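Local coordinates for protein ureidoglycolate hydrolase (Arabidopsis thaliana, PDB 4PXE) that hydrolyses (S)-ureidoglycolate to glyoxylate, ammonium and carbon dioxide at a site that binds two manganese ions per subunit, completing urea-free purine breakdown in the plant, at residues 25-30 with 38-43; 53-58 with 65-70; 274-279 with 311-316; 320-325 with 337-342. One frame throughout, in Å; residues are numbered along the deposited sequence.

Interaction 1: 25-30 with 38-43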
loop_
_atom_site.group_PDB
_atom_site.type_symbol
_atom_site.label_atom_id
_atom_site.label_comp_id
_atom_site.label_asym_id
_atom_site.label_seq_id
_atom_site.Cartn_x
_atom_site.Cartn_y
_atom_site.Cartn_z
ATOM N N ASP A 25 22.625 4.951 -19.818
ATOM C CA ASP A 25 22.953 4.011 -18.749
ATOM C C ASP A 25 23.398 4.737 -17.482
ATOM O O ASP A 25 22.970 4.379 -16.386
ATOM C CB ASP A 25 24.042 3.039 -19.215
ATOM C CG ASP A 25 23.570 2.128 -20.326
ATOM O OD1 ASP A 25 22.345 1.941 -20.461
ATOM O OD2 ASP A 25 24.434 1.602 -21.057
ATOM N N GLU A 26 24.252 5.745 -17.624
ATOM C CA GLU A 26 24.677 6.522 -16.463
ATOM C C GLU A 26 23.500 7.186 -15.757
ATOM O O GLU A 26 23.387 7.117 -14.526
ATOM C CB GLU A 26 25.745 7.549 -16.849
ATOM C CG GLU A 26 27.078 6.892 -17.191
ATOM C CD GLU A 26 28.178 7.878 -17.525
ATOM O OE1 GLU A 26 27.900 9.089 -17.652
ATOM O OE2 GLU A 26 29.339 7.430 -17.670
ATOM N N LEU A 27 22.608 7.804 -16.523
ATOM C CA LEU A 27 21.451 8.449 -15.907
ATOM C C LEU A 27 20.562 7.447 -15.155
ATOM O O LEU A 27 19.989 7.766 -14.110
ATOM C CB LEU A 27 20.637 9.230 -16.939
ATOM C CG LEU A 27 19.732 10.301 -16.326
ATOM C CD1 LEU A 27 20.557 11.475 -15.807
ATOM C CD2 LEU A 27 18.699 10.781 -17.319
ATOM N N SER A 28 20.460 6.227 -15.673
ATOM C CA SER A 28 19.619 5.210 -15.056
ATOM C C SER A 28 20.116 4.780 -13.676
ATOM O O SER A 28 19.366 4.161 -12.913
ATOM C CB SER A 28 19.481 3.987 -15.971
ATOM O OG SER A 28 20.632 3.156 -15.921
ATOM N N SER A 29 21.371 5.106 -13.357
ATOM C CA SER A 29 21.909 4.770 -12.037
ATOM C C SER A 29 21.301 5.626 -10.925
ATOM O O SER A 29 21.364 5.248 -9.759
ATOM C CB SER A 29 23.434 4.901 -12.024
ATOM O OG SER A 29 23.835 6.257 -12.026
ATOM N N PHE A 30 20.722 6.771 -11.287
ATOM C CA PHE A 30 20.059 7.638 -10.311
ATOM C C PHE A 30 18.634 7.142 -10.101
ATOM O O PHE A 30 17.683 7.656 -10.682
ATOM C CB PHE A 30 20.076 9.098 -10.763
ATOM C CG PHE A 30 21.454 9.620 -11.071
ATOM C CD1 PHE A 30 22.448 9.604 -10.105
ATOM C CD2 PHE A 30 21.754 10.116 -12.326
ATOM C CE1 PHE A 30 23.718 10.085 -10.387
ATOM C CE2 PHE A 30 23.014 10.599 -12.613
ATOM C CZ PHE A 30 24.001 10.576 -11.642
ATOM N N VAL A 38 13.988 1.470 -13.062
ATOM C CA VAL A 38 14.262 2.830 -12.645
ATOM C C VAL A 38 13.066 3.351 -11.871
ATOM O O VAL A 38 11.928 3.131 -12.274
ATOM C CB VAL A 38 14.519 3.754 -13.853
ATOM C CG1 VAL A 38 14.854 5.166 -13.385
ATOM C CG2 VAL A 38 15.645 3.198 -14.710
ATOM N N THR A 39 13.326 4.011 -10.741
ATOM C CA THR A 39 12.324 4.833 -10.064
ATOM C C THR A 39 12.989 6.165 -9.789
ATOM O O THR A 39 14.044 6.205 -9.164
ATOM C CB THR A 39 11.900 4.242 -8.714
ATOM O OG1 THR A 39 11.295 2.969 -8.930
ATOM C CG2 THR A 39 10.896 5.155 -8.025
ATOM N N ARG A 40 12.409 7.254 -10.275
ATOM C CA ARG A 40 13.004 8.563 -10.009
ATOM C C ARG A 40 11.926 9.621 -9.931
ATOM O O ARG A 40 11.383 10.058 -10.944
ATOM C CB ARG A 40 14.064 8.923 -11.055
ATOM C CG ARG A 40 14.748 10.247 -10.754
ATOM C CD ARG A 40 16.025 10.413 -11.563
ATOM N NE ARG A 40 15.781 10.352 -13.001
ATOM C CZ ARG A 40 16.329 9.456 -13.821
ATOM N NH1 ARG A 40 17.156 8.520 -13.361
ATOM N NH2 ARG A 40 16.048 9.497 -15.114
ATOM N N VAL A 41 11.618 10.024 -8.704
ATOM C CA VAL A 41 10.469 10.864 -8.439
ATOM C C VAL A 41 10.853 12.319 -8.209
ATOM O O VAL A 41 11.882 12.618 -7.588
ATOM C CB VAL A 41 9.697 10.302 -7.219
ATOM C CG1 VAL A 41 8.488 11.156 -6.903
ATOM C CG2 VAL A 41 9.284 8.864 -7.497
ATOM N N LEU A 42 10.022 13.207 -8.755
ATOM C CA LEU A 42 10.136 14.654 -8.603
ATOM C C LEU A 42 10.619 15.101 -7.225
ATOM O O LEU A 42 10.021 14.741 -6.213
ATOM C CB LEU A 42 8.776 15.297 -8.905
ATOM C CG LEU A 42 8.595 16.791 -8.645
ATOM C CD1 LEU A 42 9.594 17.593 -9.468
ATOM C CD2 LEU A 42 7.184 17.199 -8.981
ATOM N N TYR A 43 11.715 15.868 -7.232
ATOM C CA TYR A 43 12.308 16.545 -6.065
ATOM C C TYR A 43 13.010 15.649 -5.038
ATOM O O TYR A 43 13.497 16.144 -4.023
ATOM C CB TYR A 43 11.301 17.468 -5.353
ATOM C CG TYR A 43 10.753 18.632 -6.157
ATOM C CD1 TYR A 43 11.535 19.313 -7.087
ATOM C CD2 TYR A 43 9.448 19.067 -5.960
ATOM C CE1 TYR A 43 11.016 20.388 -7.805
ATOM C CE2 TYR A 43 8.920 20.126 -6.662
ATOM C CZ TYR A 43 9.705 20.797 -7.584
ATOM O OH TYR A 43 9.152 21.852 -8.279
#
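The guanidinium of Arg40 meets segment 25-30 at its edge, where the carbonyl oxygen of Phe30 lies near its plane, while the oxygen of Leu27 approaches the group obliquely. The Phe30 ring has Ser29 OG about 4.0 Å above the centre of one face and Leu27 CD1 at its edge. The motif is a helix-loop-strand connection in the catalytic part of an M20-family enzyme: helix 17-28 passes through a loop into the short strand 38-40, and an arginine from the strand folds back toward the C-terminal part of the helix and the loop after it.

Arg40 NH1 gives a hydrogen bond of 2.9 Å to Phe30 O, with an N-H...O angle of 156°; the donor stands tilted from the carbonyl plane. CG anti to the backbone N (chi1 -177°) and an extended chi2 carry CD past the Phe30 oxygen, and the bend at chi3 (59°) turns the guanidinium back so that NH1 meets that oxygen. Leu27 crosses the arginine at about a right angle, and its CD2 packs on NH2 of Arg40 at 3.7 Å. NH2 itself donates a hydrogen bond to Ile93 O, so the guanidinium is held by Phe30 O, in the loop that follows the helix, and by Ile93 O. The Arg40 side chain is about 8 Å from that of His92, a manganese ligand, which makes it part of the surroundings of the metal site without being a ligand itself.

Alternation along the strand turns Val38 to the helix as well, and its CG2 rests 4.1 Å from CB of Ser28.

Interaction 2: 53-58 with 65-70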
loop_
_atom_site.group_PDB
_atom_site.type_symbol
_atom_site.label_atom_id
_atom_site.label_comp_id
_atom_site.label_asym_id
_atom_site.label_seq_id
_atom_site.Cartn_x
_atom_site.Cartn_y
_atom_site.Cartn_z
ATOM N N TYR A 53 23.281 16.076 -13.481
ATOM C CA TYR A 53 23.928 15.376 -14.583
ATOM C C TYR A 53 23.557 16.040 -15.908
ATOM O O TYR A 53 24.423 16.318 -16.735
ATOM C CB TYR A 53 23.505 13.901 -14.569
ATOM C CG TYR A 53 24.157 13.033 -15.622
ATOM C CD1 TYR A 53 23.620 12.947 -16.900
ATOM C CD2 TYR A 53 25.288 12.282 -15.336
ATOM C CE1 TYR A 53 24.203 12.139 -17.871
ATOM C CE2 TYR A 53 25.878 11.472 -16.300
ATOM C CZ TYR A 53 25.325 11.411 -17.565
ATOM O OH TYR A 53 25.900 10.611 -18.527
ATOM N N VAL A 54 22.271 16.325 -16.090
ATOM C CA VAL A 54 21.798 16.974 -17.308
ATOM C C VAL A 54 22.318 18.413 -17.461
ATOM O O VAL A 54 22.759 18.813 -18.540
ATOM C CB VAL A 54 20.249 16.942 -17.401
ATOM C CG1 VAL A 54 19.771 17.790 -18.561
ATOM C CG2 VAL A 54 19.762 15.504 -17.565
ATOM N N LYS A 55 22.274 19.187 -16.381
ATOM C CA LYS A 55 22.789 20.554 -16.425
ATOM C C LYS A 55 24.278 20.585 -16.793
ATOM O O LYS A 55 24.717 21.469 -17.530
ATOM C CB LYS A 55 22.514 21.284 -15.104
ATOM C CG LYS A 55 21.068 21.777 -14.998
ATOM C CD LYS A 55 20.787 22.545 -13.707
ATOM C CE LYS A 55 20.654 21.614 -12.512
ATOM N NZ LYS A 55 20.435 22.379 -11.230
ATOM N N ASN A 56 25.039 19.609 -16.297
ATOM C CA ASN A 56 26.451 19.481 -16.652
ATOM C C ASN A 56 26.629 19.249 -18.151
ATOM O O ASN A 56 27.451 19.901 -18.803
ATOM C CB ASN A 56 27.115 18.375 -15.826
ATOM C CG ASN A 56 28.583 18.206 -16.149
ATOM O OD1 ASN A 56 28.992 17.192 -16.707
ATOM N ND2 ASN A 56 29.387 19.205 -15.795
ATOM N N LEU A 57 25.830 18.344 -18.711
ATOM C CA LEU A 57 25.875 18.113 -20.153
ATOM C C LEU A 57 25.477 19.344 -20.969
ATOM O O LEU A 57 26.068 19.623 -22.008
ATOM C CB LEU A 57 24.993 16.922 -20.537
ATOM C CG LEU A 57 25.445 15.550 -20.040
ATOM C CD1 LEU A 57 24.518 14.478 -20.573
ATOM C CD2 LEU A 57 26.877 15.284 -20.471
ATOM N N MET A 58 24.473 20.084 -20.503
ATOM C CA MET A 58 24.056 21.297 -21.192
ATOM C C MET A 58 25.185 22.324 -21.214
ATOM O O MET A 58 25.444 22.954 -22.235
ATOM C CB MET A 58 22.826 21.910 -20.525
ATOM C CG MET A 58 21.531 21.149 -20.754
ATOM S SD MET A 58 20.174 22.075 -20.006
ATOM C CE MET A 58 18.745 21.109 -20.549
ATOM N N VAL A 65 22.368 28.130 -19.491
ATOM C CA VAL A 65 21.501 27.318 -18.631
ATOM C C VAL A 65 20.768 28.166 -17.592
ATOM O O VAL A 65 21.390 28.928 -16.845
ATOM C CB VAL A 65 22.297 26.206 -17.912
ATOM C CG1 VAL A 65 21.355 25.307 -17.091
ATOM C CG2 VAL A 65 23.096 25.376 -18.927
ATOM N N ARG A 66 19.448 28.020 -17.532
ATOM C CA ARG A 66 18.661 28.709 -16.515
ATOM C C ARG A 66 17.548 27.813 -16.010
ATOM O O ARG A 66 17.199 26.827 -16.657
ATOM C CB ARG A 66 18.067 29.997 -17.071
ATOM C CG ARG A 66 17.245 29.809 -18.319
ATOM C CD ARG A 66 16.592 31.109 -18.759
ATOM N NE ARG A 66 15.195 31.132 -18.350
ATOM C CZ ARG A 66 14.182 30.810 -19.147
ATOM N NH1 ARG A 66 14.409 30.470 -20.414
ATOM N NH2 ARG A 66 12.947 30.846 -18.679
ATOM N N GLU A 67 17.019 28.150 -14.839
ATOM C CA GLU A 67 15.919 27.409 -14.234
ATOM C C GLU A 67 14.837 28.359 -13.776
ATOM O O GLU A 67 15.124 29.484 -13.356
ATOM C CB GLU A 67 16.399 26.610 -13.029
ATOM C CG GLU A 67 17.407 25.543 -13.349
ATOM C CD GLU A 67 17.729 24.689 -12.150
ATOM O OE1 GLU A 67 16.913 23.810 -11.796
ATOM O OE2 GLU A 67 18.796 24.896 -11.549
ATOM N N ASP A 68 13.589 27.915 -13.850
ATOM C CA ASP A 68 12.491 28.737 -13.357
ATOM C C ASP A 68 12.100 28.341 -11.931
ATOM O O ASP A 68 12.767 27.516 -11.301
ATOM C CB ASP A 68 11.293 28.767 -14.326
ATOM C CG ASP A 68 10.581 27.417 -14.463
ATOM O OD1 ASP A 68 10.755 26.546 -13.591
ATOM O OD2 ASP A 68 9.835 27.264 -15.460
ATOM N N ALA A 69 11.025 28.941 -11.429
ATOM C CA ALA A 69 10.662 28.812 -10.019
ATOM C C ALA A 69 10.364 27.378 -9.562
ATOM O O ALA A 69 10.506 27.059 -8.382
ATOM C CB ALA A 69 9.494 29.734 -9.695
ATOM N N VAL A 70 9.961 26.519 -10.493
ATOM C CA VAL A 70 9.613 25.141 -10.137
ATOM C C VAL A 70 10.628 24.123 -10.640
ATOM O O VAL A 70 10.460 22.919 -10.444
ATOM C CB VAL A 70 8.203 24.736 -10.636
ATOM C CG1 VAL A 70 7.131 25.630 -10.013
ATOM C CG2 VAL A 70 8.123 24.766 -12.151
#
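Helix 53-58 and strand 65-67 run at 145° with their axes 9.7 Å apart at closest approach, and the CA atoms of Met58 and Val65 come within 7.0 Å of each other. This is an α/β hairpin: helix 45-60 turns back through a short connection into strand 64-67, which pairs antiparallel with strand 73-77 of the catalytic domain's sheet. A valine and an ion pair span the space between the two.

Val65 spreads its two methyls between the helix residues. CG2 packs on CB of Met58 at 3.8 Å, and CG1 approaches CG of Lys55 at 4.1 Å. Beyond that point the lysine chain bends at chi3 (-76°) and brings its ammonium to the strand, crossing Glu67 at about a right angle.

The ammonium and carboxylate form a salt bridge, with NZ of Lys55 at 3.0 Å from OE2 of Glu67. The lysine comes from above the carboxylate plane, 48° out of it, and its CD lies close to the same oxygen. The other oxygen, OE1, is bonded to Tyr183 OH, so each end of the carboxylate has its own partner and its rotation is probably restrained. Lys55, Met58 and Glu67 all rest on Ile73 of strand 73-77, and Met58 also reaches Ile112 of helix 105-120.

Past the strand the chain makes an Asx turn, in which OD1 of Asp68 accepts from the backbone N of Val70 at 3.2 Å.

Interaction 3: 274-279 with 311-316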
loop_
_atom_site.group_PDB
_atom_site.type_symbol
_atom_site.label_atom_id
_atom_site.label_comp_id
_atom_site.label_asym_id
_atom_site.label_seq_id
_atom_site.Cartn_x
_atom_site.Cartn_y
_atom_site.Cartn_z
ATOM N N SER A 274 -17.316 1.147 -24.987
ATOM C CA SER A 274 -17.148 2.211 -25.980
ATOM C C SER A 274 -17.179 1.638 -27.395
ATOM O O SER A 274 -17.453 2.362 -28.357
ATOM C CB SER A 274 -15.822 2.946 -25.784
ATOM O OG SER A 274 -14.787 2.246 -26.459
ATOM N N GLU A 275 -16.871 0.348 -27.501
ATOM C CA GLU A 275 -16.784 -0.364 -28.780
ATOM C C GLU A 275 -15.658 0.143 -29.685
ATOM O O GLU A 275 -15.621 -0.180 -30.873
ATOM C CB GLU A 275 -18.128 -0.355 -29.520
ATOM C CG GLU A 275 -19.238 -1.096 -28.781
ATOM C CD GLU A 275 -20.602 -0.868 -29.402
ATOM O OE1 GLU A 275 -20.686 -0.137 -30.413
ATOM O OE2 GLU A 275 -21.592 -1.418 -28.874
ATOM N N SER A 276 -14.746 0.930 -29.121
ATOM C CA SER A 276 -13.554 1.364 -29.843
ATOM C C SER A 276 -12.295 0.822 -29.187
ATOM O O SER A 276 -12.122 0.936 -27.976
ATOM C CB SER A 276 -13.457 2.883 -29.885
ATOM O OG SER A 276 -12.226 3.278 -30.478
ATOM N N ILE A 277 -11.404 0.266 -29.998
ATOM C CA ILE A 277 -10.128 -0.237 -29.505
ATOM C C ILE A 277 -9.219 0.898 -29.010
ATOM O O ILE A 277 -8.218 0.646 -28.337
ATOM C CB ILE A 277 -9.392 -1.044 -30.603
ATOM C CG1 ILE A 277 -8.475 -2.097 -29.976
ATOM C CG2 ILE A 277 -8.661 -0.111 -31.579
ATOM C CD1 ILE A 277 -9.097 -3.456 -29.962
ATOM N N ASP A 278 -9.546 2.142 -29.344
ATOM C CA ASP A 278 -8.722 3.271 -28.928
ATOM C C ASP A 278 -8.990 3.734 -27.496
ATOM O O ASP A 278 -8.282 4.595 -26.975
ATOM C CB ASP A 278 -8.884 4.444 -29.897
ATOM C CG ASP A 278 -8.333 4.132 -31.265
ATOM O OD1 ASP A 278 -7.212 3.583 -31.337
ATOM O OD2 ASP A 278 -9.030 4.410 -32.261
ATOM N N THR A 279 -10.015 3.177 -26.866
ATOM C CA THR A 279 -10.357 3.570 -25.500
ATOM C C THR A 279 -9.590 2.715 -24.498
ATOM O O THR A 279 -9.528 1.498 -24.646
ATOM C CB THR A 279 -11.865 3.395 -25.237
ATOM O OG1 THR A 279 -12.608 3.809 -26.394
ATOM C CG2 THR A 279 -12.315 4.222 -24.022
ATOM N N GLU A 311 -12.429 12.637 -27.611
ATOM C CA GLU A 311 -12.720 13.277 -26.328
ATOM C C GLU A 311 -14.113 12.928 -25.795
ATOM O O GLU A 311 -14.277 12.588 -24.618
ATOM C CB GLU A 311 -12.556 14.794 -26.452
ATOM C CG GLU A 311 -12.583 15.559 -25.134
ATOM C CD GLU A 311 -12.288 17.045 -25.318
ATOM O OE1 GLU A 311 -12.142 17.486 -26.480
ATOM O OE2 GLU A 311 -12.197 17.771 -24.307
ATOM N N ALA A 312 -15.115 12.983 -26.663
ATOM C CA ALA A 312 -16.481 12.661 -26.254
ATOM C C ALA A 312 -16.629 11.221 -25.744
ATOM O O ALA A 312 -17.318 10.971 -24.745
ATOM C CB ALA A 312 -17.459 12.930 -27.410
ATOM N N ARG A 313 -15.991 10.276 -26.425
ATOM C CA ARG A 313 -16.029 8.875 -26.022
ATOM C C ARG A 313 -15.369 8.704 -24.648
ATOM O O ARG A 313 -15.883 7.985 -23.778
ATOM C CB ARG A 313 -15.307 8.026 -27.063
ATOM C CG ARG A 313 -15.803 6.605 -27.196
ATOM C CD ARG A 313 -15.520 6.072 -28.591
ATOM N NE ARG A 313 -14.127 6.275 -28.980
ATOM C CZ ARG A 313 -13.686 6.284 -30.236
ATOM N NH1 ARG A 313 -14.531 6.094 -31.243
ATOM N NH2 ARG A 313 -12.398 6.480 -30.488
ATOM N N ARG A 314 -14.236 9.381 -24.464
ATOM C CA ARG A 314 -13.516 9.403 -23.185
ATOM C C ARG A 314 -14.427 9.922 -22.070
ATOM O O ARG A 314 -14.541 9.307 -21.007
ATOM C CB ARG A 314 -12.278 10.295 -23.317
ATOM C CG ARG A 314 -11.188 10.116 -22.256
ATOM C CD ARG A 314 -11.339 11.033 -21.054
ATOM N NE ARG A 314 -11.781 12.391 -21.365
ATOM C CZ ARG A 314 -10.977 13.425 -21.595
ATOM N NH1 ARG A 314 -9.655 13.281 -21.598
ATOM N NH2 ARG A 314 -11.499 14.621 -21.843
ATOM N N ASN A 315 -15.075 11.054 -22.317
ATOM C CA ASN A 315 -15.959 11.668 -21.333
ATOM C C ASN A 315 -17.134 10.782 -20.949
ATOM O O ASN A 315 -17.535 10.773 -19.786
ATOM C CB ASN A 315 -16.442 13.042 -21.821
ATOM C CG ASN A 315 -15.325 14.065 -21.873
ATOM O OD1 ASN A 315 -14.234 13.835 -21.339
ATOM N ND2 ASN A 315 -15.587 15.209 -22.504
ATOM N N THR A 316 -17.676 10.036 -21.910
ATOM C CA THR A 316 -18.746 9.078 -21.634
ATOM C C THR A 316 -18.268 8.017 -20.644
ATOM O O THR A 316 -19.003 7.630 -19.739
ATOM C CB THR A 316 -19.279 8.419 -22.921
ATOM O OG1 THR A 316 -19.940 9.411 -23.720
ATOM C CG2 THR A 316 -20.259 7.295 -22.611
HETATM O O HOH W 1 -10.977 5.970 -32.893
#
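Ser276 lies against one face of the Arg313 guanidinium, its OG about 3.2 Å above the plane and offset toward the rim. The angle is too poor for a hydrogen bond, so this is face packing: CB of Ser276 is 3.4 Å from Arg313 CZ, and polar binding takes place elsewhere on the group. At the edge, in the plane, a water accepts from NH2 of Arg313 at 2.8 Å and donates to Asp278 OD2 at 2.6 Å, linking charges that do not touch directly; the other oxygen of Asp278, OD1, forms a salt bridge with Arg375. NE of Arg313 forms a salt bridge with Asp308, which also bonds Thr279 OG1. The arginine reaches this position because its chain bends at chi3 (51°), after CG has passed CB of Ser274 at 3.9 Å.

The loop side is firmly shaped. Ser274 and Ser276 each start an ST turn, OG of Ser276 accepting from the backbone N of Asp278 at 3.1 Å, and a type I β turn runs from Ser276 to Thr279. With a leucine in place of Arg313, Asp308 would probably be left without this counter-charge and the bridging water would lose its donor.

The contact lies in the region involved in dimerization. It pins the connection between helix 256-272 and strand 280-289 to the first turns of helix 311-332, beside the end of strand 295-308, while Ile277 packs on Pro251 of the second subunit.

Interaction 4: 320-325 with 337-342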
loop_
_atom_site.group_PDB
_atom_site.type_symbol
_atom_site.label_atom_id
_atom_site.label_comp_id
_atom_site.label_asym_id
_atom_site.label_seq_id
_atom_site.Cartn_x
_atom_site.Cartn_y
_atom_site.Cartn_z
ATOM N N LYS A 320 -19.871 7.359 -16.853
ATOM C CA LYS A 320 -20.304 6.028 -16.444
ATOM C C LYS A 320 -19.575 5.585 -15.181
ATOM O O LYS A 320 -20.172 4.950 -14.317
ATOM C CB LYS A 320 -20.087 4.994 -17.548
ATOM C CG LYS A 320 -20.962 5.180 -18.793
ATOM C CD LYS A 320 -20.597 4.134 -19.823
ATOM C CE LYS A 320 -21.559 4.112 -21.002
ATOM N NZ LYS A 320 -21.113 3.055 -21.956
ATOM N N ILE A 321 -18.292 5.914 -15.072
ATOM C CA ILE A 321 -17.547 5.558 -13.865
ATOM C C ILE A 321 -18.138 6.258 -12.634
ATOM O O ILE A 321 -18.286 5.640 -11.574
ATOM C CB ILE A 321 -16.044 5.866 -14.009
ATOM C CG1 ILE A 321 -15.420 4.907 -15.030
ATOM C CG2 ILE A 321 -15.330 5.740 -12.652
ATOM C CD1 ILE A 321 -14.031 5.310 -15.482
ATOM N N GLN A 322 -18.505 7.531 -12.776
ATOM C CA GLN A 322 -19.109 8.251 -11.656
ATOM C C GLN A 322 -20.460 7.658 -11.275
ATOM O O GLN A 322 -20.770 7.510 -10.087
ATOM C CB GLN A 322 -19.241 9.746 -11.941
ATOM C CG GLN A 322 -19.669 10.524 -10.703
ATOM C CD GLN A 322 -19.381 12.007 -10.793
ATOM O OE1 GLN A 322 -18.913 12.505 -11.822
ATOM N NE2 GLN A 322 -19.649 12.727 -9.704
ATOM N N GLU A 323 -21.259 7.301 -12.279
ATOM C CA GLU A 323 -22.531 6.624 -12.033
ATOM C C GLU A 323 -22.325 5.307 -11.286
ATOM O O GLU A 323 -23.014 5.025 -10.299
ATOM C CB GLU A 323 -23.295 6.402 -13.346
ATOM C CG GLU A 323 -23.822 7.700 -13.952
ATOM C CD GLU A 323 -24.353 7.544 -15.372
ATOM O OE1 GLU A 323 -24.199 6.455 -15.967
ATOM O OE2 GLU A 323 -24.925 8.526 -15.893
ATOM N N SER A 324 -21.372 4.503 -11.739
ATOM C CA SER A 324 -21.072 3.238 -11.078
ATOM C C SER A 324 -20.566 3.410 -9.651
ATOM O O SER A 324 -20.930 2.625 -8.776
ATOM C CB SER A 324 -20.071 2.414 -11.897
ATOM O OG SER A 324 -20.709 1.857 -13.034
ATOM N N ALA A 325 -19.739 4.424 -9.418
ATOM C CA ALA A 325 -19.227 4.675 -8.073
ATOM C C ALA A 325 -20.383 4.936 -7.115
ATOM O O ALA A 325 -20.392 4.447 -5.988
ATOM C CB ALA A 325 -18.255 5.834 -8.067
ATOM N N SER A 337 -16.806 8.915 -0.351
ATOM C CA SER A 337 -16.252 10.048 0.376
ATOM C C SER A 337 -15.415 10.980 -0.497
ATOM O O SER A 337 -15.197 12.142 -0.154
ATOM C CB SER A 337 -15.453 9.564 1.589
ATOM O OG SER A 337 -14.416 8.685 1.198
ATOM N N GLU A 338 -14.941 10.467 -1.628
ATOM C CA GLU A 338 -14.251 11.307 -2.593
ATOM C C GLU A 338 -14.488 10.787 -3.994
ATOM O O GLU A 338 -14.349 9.598 -4.254
ATOM C CB GLU A 338 -12.749 11.346 -2.309
ATOM C CG GLU A 338 -11.955 12.127 -3.348
ATOM C CD GLU A 338 -10.509 12.313 -2.953
ATOM O OE1 GLU A 338 -9.874 11.315 -2.550
ATOM O OE2 GLU A 338 -10.012 13.456 -3.040
ATOM N N PHE A 339 -14.870 11.692 -4.889
ATOM C CA PHE A 339 -14.840 11.422 -6.318
ATOM C C PHE A 339 -14.306 12.681 -6.983
ATOM O O PHE A 339 -15.035 13.662 -7.159
ATOM C CB PHE A 339 -16.216 11.030 -6.873
ATOM C CG PHE A 339 -16.151 10.464 -8.265
ATOM C CD1 PHE A 339 -16.142 9.100 -8.472
ATOM C CD2 PHE A 339 -16.027 11.306 -9.366
ATOM C CE1 PHE A 339 -16.056 8.571 -9.753
ATOM C CE2 PHE A 339 -15.941 10.784 -10.647
ATOM C CZ PHE A 339 -15.952 9.420 -10.839
ATOM N N LYS A 340 -13.022 12.657 -7.327
ATOM C CA LYS A 340 -12.346 13.844 -7.828
ATOM C C LYS A 340 -11.819 13.575 -9.222
ATOM O O LYS A 340 -11.021 12.661 -9.427
ATOM C CB LYS A 340 -11.182 14.221 -6.903
ATOM C CG LYS A 340 -10.399 15.477 -7.310
ATOM C CD LYS A 340 -9.169 15.663 -6.414
ATOM C CE LYS A 340 -8.502 17.015 -6.621
ATOM N NZ LYS A 340 -9.326 18.128 -6.071
ATOM N N ILE A 341 -12.270 14.364 -10.188
ATOM C CA ILE A 341 -11.660 14.340 -11.509
ATOM C C ILE A 341 -10.428 15.232 -11.423
ATOM O O ILE A 341 -10.526 16.465 -11.398
ATOM C CB ILE A 341 -12.640 14.832 -12.590
ATOM C CG1 ILE A 341 -13.892 13.946 -12.614
ATOM C CG2 ILE A 341 -11.948 14.855 -13.957
ATOM C CD1 ILE A 341 -14.978 14.407 -13.575
ATOM N N VAL A 342 -9.259 14.607 -11.335
ATOM C CA VAL A 342 -8.026 15.335 -11.088
ATOM C C VAL A 342 -7.635 16.119 -12.334
ATOM O O VAL A 342 -7.191 17.266 -12.249
ATOM C CB VAL A 342 -6.896 14.375 -10.667
ATOM C CG1 VAL A 342 -5.561 15.110 -10.560
ATOM C CG2 VAL A 342 -7.266 13.686 -9.349
#
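Phe339 presents one face of its ring to Gln322. CG of Gln322 lies over that face, 3.9 Å from the ring centroid and only 15° off the normal, a CH-π contact. The glutamine side chain, with CG anti to the backbone N and extended beyond it, carries its amide across the ring as well; the two planes are 17° apart, stacked, with CD of Gln322 3.7 Å from CD2 of Phe339. At the far end of the ring, CZ meets both CA and CB of Gln322 at 3.5 Å. Ala325 and Ile321 complete the shell: the methyl of Ala325 is 3.9 Å from CE1 of Phe339, and CG2 of Ile321 is 4.1 Å from the same atom.

Replacing Phe339 by an alanine would probably open a gap between helix and strand and leave the Gln322 chain free to turn.

What sets these groups is the backbone behind them. The helix keeps its geometry through bonds such as Ala325 N to Ile321 O, 2.9 Å, which puts the two residues one turn apart on the side that the ring meets. Ile321 and Ala325 also pack on Val267 and Leu263 of helix 256-272. On the strand side, Ser337 and Glu338 both face Glu237 in a classic β bulge, just before Phe339, and Lys340 continues the pairing with strand 222-239.

The axes of helix segment 320-325 and strand segment 337-342 come within 10.5 Å and run antiparallel, at 179°, as expected where helices cover one face of the antiparallel sheet in the dimerization domain of M20-family enzymes.

Overall arrangement
The four contacts fall into two pairs, in series along the chain. Interactions 1 and 2, with centres 16 Å apart, belong to the catalytic part and touch: Glu26 reaches Tyr53, Tyr43 bonds Val70 O, and strand 38-40 is followed in the chain, after a short loop, by helix 45-60. Interactions 3 and 4 lie 17 Å apart between centres, share helix 311-332 and fall within the region involved in dimerization. The pairs are far from each other, with 33 to 39 Å between centres and no touch. The first pair thus packs within the catalytic part, interaction 1 the nearer to the metal ligands, and the second within the dimerization region, where interaction 3 also meets the second subunit.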